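Local coordinates for UPF0270 protein PA3463 (Pseudomonas aeruginosa, PDB 1Y0N) that is of unknown function but belongs to the UPF0270 family and packs two helices against one face of a small three-stranded antiparallel sheet, at residues 5-10 with 46-51; 54-57 with 62-65. One frame throughout, in Å; residues are numbered along the deposited sequence.

Interaction 1 (5-10 with 46-51)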
loop_
_atom_site.group_PDB
_atom_site.type_symbol
_atom_site.label_atom_id
_atom_site.label_comp_id
_atom_site.label_asym_id
_atom_site.label_seq_id
_atom_site.Cartn_x
_atom_site.Cartn_y
_atom_site.Cartn_z
ATOM N N ILE A 5 1.270 -6.775 -5.001
ATOM C CA ILE A 5 0.928 -7.867 -4.103
ATOM C C ILE A 5 -0.351 -7.555 -3.283
ATOM O O ILE A 5 -0.455 -6.471 -2.657
ATOM C CB ILE A 5 2.095 -8.292 -3.171
ATOM C CG1 ILE A 5 2.616 -7.152 -2.319
ATOM C CG2 ILE A 5 3.264 -8.834 -3.976
ATOM C CD1 ILE A 5 3.853 -7.572 -1.517
ATOM N N PRO A 6 -1.336 -8.467 -3.309
ATOM C CA PRO A 6 -2.576 -8.156 -2.597
ATOM C C PRO A 6 -2.312 -7.965 -1.096
ATOM O O PRO A 6 -1.577 -8.746 -0.506
ATOM C CB PRO A 6 -3.479 -9.373 -2.892
ATOM C CG PRO A 6 -2.569 -10.442 -3.321
ATOM C CD PRO A 6 -1.401 -9.763 -3.988
ATOM N N HIS A 7 -2.943 -6.953 -0.493
ATOM C CA HIS A 7 -2.753 -6.629 0.933
ATOM C C HIS A 7 -3.026 -7.805 1.887
ATOM O O HIS A 7 -2.347 -7.950 2.911
ATOM C CB HIS A 7 -3.600 -5.389 1.337
ATOM C CG HIS A 7 -5.092 -5.596 1.191
ATOM N ND1 HIS A 7 -5.757 -5.412 -0.003
ATOM C CD2 HIS A 7 -6.025 -6.008 2.076
ATOM C CE1 HIS A 7 -7.041 -5.692 0.157
ATOM N NE2 HIS A 7 -7.230 -6.058 1.409
ATOM N N ASP A 8 -4.007 -8.637 1.513
ATOM C CA ASP A 8 -4.444 -9.792 2.319
ATOM C C ASP A 8 -3.448 -10.957 2.282
ATOM O O ASP A 8 -3.556 -11.901 3.052
ATOM C CB ASP A 8 -5.839 -10.263 1.899
ATOM C CG ASP A 8 -6.010 -10.367 0.399
ATOM O OD1 ASP A 8 -6.178 -9.314 -0.290
ATOM O OD2 ASP A 8 -6.024 -11.510 -0.097
ATOM N N LEU A 9 -2.445 -10.836 1.421
ATOM C CA LEU A 9 -1.359 -11.808 1.376
ATOM C C LEU A 9 -0.277 -11.399 2.388
ATOM O O LEU A 9 0.581 -12.207 2.713
ATOM C CB LEU A 9 -0.798 -11.880 -0.051
ATOM C CG LEU A 9 0.188 -12.984 -0.438
ATOM C CD1 LEU A 9 -0.550 -14.332 -0.423
ATOM C CD2 LEU A 9 0.810 -12.689 -1.801
ATOM N N LEU A 10 -0.347 -10.171 2.914
ATOM C CA LEU A 10 0.729 -9.625 3.749
ATOM C C LEU A 10 0.679 -10.012 5.209
ATOM O O LEU A 10 -0.373 -10.147 5.833
ATOM C CB LEU A 10 0.888 -8.104 3.646
ATOM C CG LEU A 10 1.544 -7.527 2.401
ATOM C CD1 LEU A 10 1.638 -6.049 2.547
ATOM C CD2 LEU A 10 2.919 -8.111 2.074
ATOM N N ALA A 46 -9.313 2.080 1.585
ATOM C CA ALA A 46 -8.783 2.393 0.247
ATOM C C ALA A 46 -8.130 1.116 -0.336
ATOM O O ALA A 46 -8.331 0.800 -1.526
ATOM C CB ALA A 46 -7.795 3.525 0.314
ATOM N N LEU A 47 -7.421 0.330 0.516
ATOM C CA LEU A 47 -6.836 -0.962 0.046
ATOM C C LEU A 47 -7.923 -1.972 -0.309
ATOM O O LEU A 47 -7.862 -2.674 -1.397
ATOM C CB LEU A 47 -5.916 -1.596 1.125
ATOM C CG LEU A 47 -4.541 -0.969 1.340
ATOM C CD1 LEU A 47 -4.059 -1.638 2.633
ATOM C CD2 LEU A 47 -3.682 -1.357 0.099
ATOM N N ARG A 48 -8.939 -2.046 0.570
ATOM C CA ARG A 48 -10.120 -2.881 0.276
ATOM C C ARG A 48 -10.874 -2.472 -1.013
ATOM O O ARG A 48 -11.415 -3.333 -1.734
ATOM C CB ARG A 48 -11.126 -2.960 1.453
ATOM C CG ARG A 48 -10.543 -3.768 2.660
ATOM C CD ARG A 48 -11.599 -3.961 3.769
ATOM N NE ARG A 48 -12.147 -2.690 4.257
ATOM C CZ ARG A 48 -11.794 -2.101 5.414
ATOM N NH1 ARG A 48 -10.824 -2.610 6.170
ATOM N NH2 ARG A 48 -12.406 -0.974 5.780
ATOM N N ARG A 49 -10.938 -1.185 -1.284
ATOM C CA ARG A 49 -11.625 -0.699 -2.528
ATOM C C ARG A 49 -10.699 -0.765 -3.795
ATOM O O ARG A 49 -11.103 -0.405 -4.929
ATOM C CB ARG A 49 -12.093 0.743 -2.313
ATOM C CG ARG A 49 -13.237 0.947 -1.249
ATOM C CD ARG A 49 -13.585 2.370 -1.182
ATOM N NE ARG A 49 -13.822 2.851 -2.524
ATOM C CZ ARG A 49 -14.981 2.748 -3.203
ATOM N NH1 ARG A 49 -16.091 2.293 -2.608
ATOM N NH2 ARG A 49 -15.008 3.138 -4.470
ATOM N N GLY A 50 -9.471 -1.197 -3.597
ATOM C CA GLY A 50 -8.440 -1.189 -4.644
ATOM C C GLY A 50 -8.004 0.166 -5.134
ATOM O O GLY A 50 -7.375 0.263 -6.199
ATOM N N GLU A 51 -8.269 1.216 -4.353
ATOM C CA GLU A 51 -7.851 2.574 -4.717
ATOM C C GLU A 51 -6.452 2.941 -4.216
ATOM O O GLU A 51 -5.891 3.902 -4.673
ATOM C CB GLU A 51 -8.931 3.589 -4.269
ATOM C CG GLU A 51 -10.255 3.261 -5.097
ATOM C CD GLU A 51 -11.529 4.015 -4.613
ATOM O OE1 GLU A 51 -11.556 4.458 -3.411
ATOM O OE2 GLU A 51 -12.482 4.132 -5.456
#
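Leu47 O accepts a hydrogen bond from Gly50 N at 3.1 Å, and His7 CE1 lies 3.5 Å from the same oxygen, in contact without a hydrogen bond. The His7 ring rests on the last turn of helix 36-48. Leu47 CB sits over one face, 4.2 Å from the ring centroid and 19° off the normal, a CH-pi contact displaced toward the rim. On the opposite face Asp8 OD1 lies above the ring centre, so the imidazole is sandwiched between an aliphatic carbon and a carboxylate oxygen. With its CG between the backbone N and the carbonyl carbon (chi1 63°), His7 holds the ring across this helix end, and Leu47 CD1 packs on His7 CB at 4.0 Å. Past the ring, Arg48 CG lies 4.2 Å from His7 NE2. The helix closes in a Schellman motif: Gly50 has positive phi, and Glu51 N reaches back to Ala46 O at 2.9 Å. On the facing segment His7 opens a 3-10 turn (7-9), in which Leu10 N bonds to His7 O, in the loop before helix 12-24. Straddling Gly50, Arg49 grips Glu51 side-on in a salt bridge, NE to OE1 and NH2 to OE2; both nitrogens meet the carboxylate from above its plane, while the oxygens stay near the guanidinium plane. His7 ND1 is hydrogen-bonded to a glycerol, probably from the crystallisation liquor.

Interaction 2 (54-57 with 62-65)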
loop_
_atom_site.group_PDB
_atom_site.type_symbol
_atom_site.label_atom_id
_atom_site.label_comp_id
_atom_site.label_asym_id
_atom_site.label_seq_id
_atom_site.Cartn_x
_atom_site.Cartn_y
_atom_site.Cartn_z
ATOM N N ILE A 54 -0.349 -2.188 -3.176
ATOM C CA ILE A 54 0.977 -2.398 -2.638
ATOM C C ILE A 54 1.904 -2.880 -3.735
ATOM O O ILE A 54 1.640 -3.876 -4.358
ATOM C CB ILE A 54 0.966 -3.399 -1.480
ATOM C CG1 ILE A 54 0.134 -2.759 -0.336
ATOM C CG2 ILE A 54 2.434 -3.671 -1.008
ATOM C CD1 ILE A 54 -0.428 -3.714 0.560
ATOM N N LEU A 55 2.975 -2.140 -3.922
ATOM C CA LEU A 55 4.027 -2.485 -4.840
ATOM C C LEU A 55 5.200 -3.166 -4.131
ATOM O O LEU A 55 5.676 -2.718 -3.097
ATOM C CB LEU A 55 4.534 -1.231 -5.562
ATOM C CG LEU A 55 3.648 -0.576 -6.610
ATOM C CD1 LEU A 55 4.520 0.477 -7.279
ATOM C CD2 LEU A 55 3.092 -1.583 -7.726
ATOM N N PHE A 56 5.667 -4.235 -4.728
ATOM C CA PHE A 56 6.789 -4.993 -4.185
ATOM C C PHE A 56 7.950 -5.106 -5.190
ATOM O O PHE A 56 7.705 -5.431 -6.332
ATOM C CB PHE A 56 6.343 -6.422 -3.872
ATOM C CG PHE A 56 7.451 -7.280 -3.323
ATOM C CD1 PHE A 56 8.021 -6.998 -2.060
ATOM C CD2 PHE A 56 7.982 -8.310 -4.082
ATOM C CE1 PHE A 56 9.059 -7.805 -1.535
ATOM C CE2 PHE A 56 9.039 -9.115 -3.552
ATOM C CZ PHE A 56 9.563 -8.824 -2.284
ATOM N N ASP A 57 9.175 -4.829 -4.724
ATOM C CA ASP A 57 10.400 -4.898 -5.529
ATOM C C ASP A 57 11.178 -6.168 -5.172
ATOM O O ASP A 57 11.705 -6.263 -4.092
ATOM C CB ASP A 57 11.295 -3.706 -5.202
ATOM C CG ASP A 57 12.551 -3.611 -6.120
ATOM O OD1 ASP A 57 12.683 -4.428 -7.082
ATOM O OD2 ASP A 57 13.383 -2.694 -5.886
ATOM N N GLN A 62 11.740 -4.777 -0.967
ATOM C CA GLN A 62 10.992 -3.730 -0.280
ATOM C C GLN A 62 9.552 -3.536 -0.851
ATOM O O GLN A 62 9.301 -3.731 -2.022
ATOM C CB GLN A 62 11.786 -2.430 -0.354
ATOM C CG GLN A 62 12.657 -2.117 0.844
ATOM C CD GLN A 62 12.922 -0.585 0.983
ATOM O OE1 GLN A 62 13.765 -0.016 0.268
ATOM N NE2 GLN A 62 12.201 0.072 1.909
ATOM N N CYS A 63 8.632 -3.162 0.038
ATOM C CA CYS A 63 7.224 -2.909 -0.268
ATOM C C CYS A 63 6.937 -1.449 -0.092
ATOM O O CYS A 63 7.569 -0.753 0.740
ATOM C CB CYS A 63 6.278 -3.667 0.691
ATOM S SG CYS A 63 5.918 -5.377 0.264
ATOM N N GLN A 64 5.946 -0.982 -0.836
ATOM C CA GLN A 64 5.384 0.331 -0.547
ATOM C C GLN A 64 3.872 0.442 -0.916
ATOM O O GLN A 64 3.440 -0.027 -1.946
ATOM C CB GLN A 64 6.201 1.408 -1.293
ATOM C CG GLN A 64 5.737 2.824 -1.020
ATOM C CD GLN A 64 6.786 3.814 -1.348
ATOM O OE1 GLN A 64 6.512 5.003 -1.521
ATOM N NE2 GLN A 64 8.023 3.333 -1.439
ATOM N N LEU A 65 3.111 1.085 -0.036
ATOM C CA LEU A 65 1.729 1.387 -0.295
ATOM C C LEU A 65 1.687 2.642 -1.163
ATOM O O LEU A 65 2.425 3.586 -0.881
ATOM C CB LEU A 65 1.001 1.700 1.000
ATOM C CG LEU A 65 -0.223 0.840 1.213
ATOM C CD1 LEU A 65 0.156 0.028 2.467
ATOM C CD2 LEU A 65 -1.435 1.641 1.504
#
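Cys63 SG meets the Phe56 ring at its edge, 3.5 Å from Phe56 CD1, with the sulfur 74° off the ring normal as seen from the centroid: a sulfur-aromatic contact. Phe56 and Cys63 form a non-hydrogen-bonded pair of the antiparallel hairpin 52-56/63-67, so both side chains rise from the same face. The phenyl CG is anti to the backbone N (chi1 179°), which swings the ring beside the neighbouring strand, where Phe56 CD1 also comes 3.5 Å from Gln62 O. At the next non-hydrogen-bonded pair, two residues along, Ile54 and Leu65 point to this face too. Their side chains cross obliquely, Ile54 CG1 touching Leu65 CG at 3.9 Å, while the other isoleucine branch, CG2, turns to Cys63 SG at 4.1 Å. Leu18 of helix 12-24 packs on Ile54, Cys63 and Leu65, and Leu47 of helix 36-48 on Ile54 and Leu65.

Between these pairs Leu55 and Gln64 turn to the other face and carry the reciprocal backbone bonds, Leu55 N to Gln64 O and Gln64 N to Leu55 O, both 2.9 Å. Asp57 N to Gln62 O, also 2.9 Å and 170° at the hydrogen, ties the hairpin where it enters the connecting loop, in which Ser60 OG bonds to Asp57 OD2 and Gln62 N. Leu55 O also receives a CA-H...O contact from Cys63 CA, at 3.2 Å. Hydrogen bonding therefore sets the register through the backbone, while the face bearing Ile54 and Cys63 holds together by apolar and sulfur contacts between the strands and by packing on the helices.

The centres of interactions 1 and 2 lie about 11 Å apart, and segment 5-10 joins them. Ile5 N is probably hydrogen-bonded to Ile54 O at 3.0 Å, continuing the pairing of strand 3-4 with strand 52-56. Ile5 CD1 then reaches the hairpin's helix-covered face, 3.5 Å from Cys63 SG and 3.6 Å from Phe56 CB. His7 CB is shared between the two sites, touching Ile54 CD1 at 3.7 Å, and Leu47, whose CB lies over the His7 ring in interaction 1, also belongs to the core under interaction 2. The function is unknown, so no active site can be assigned; Ile54 N, like His7 ND1, is hydrogen-bonded to glycerol, so both contacts border bound glycerol.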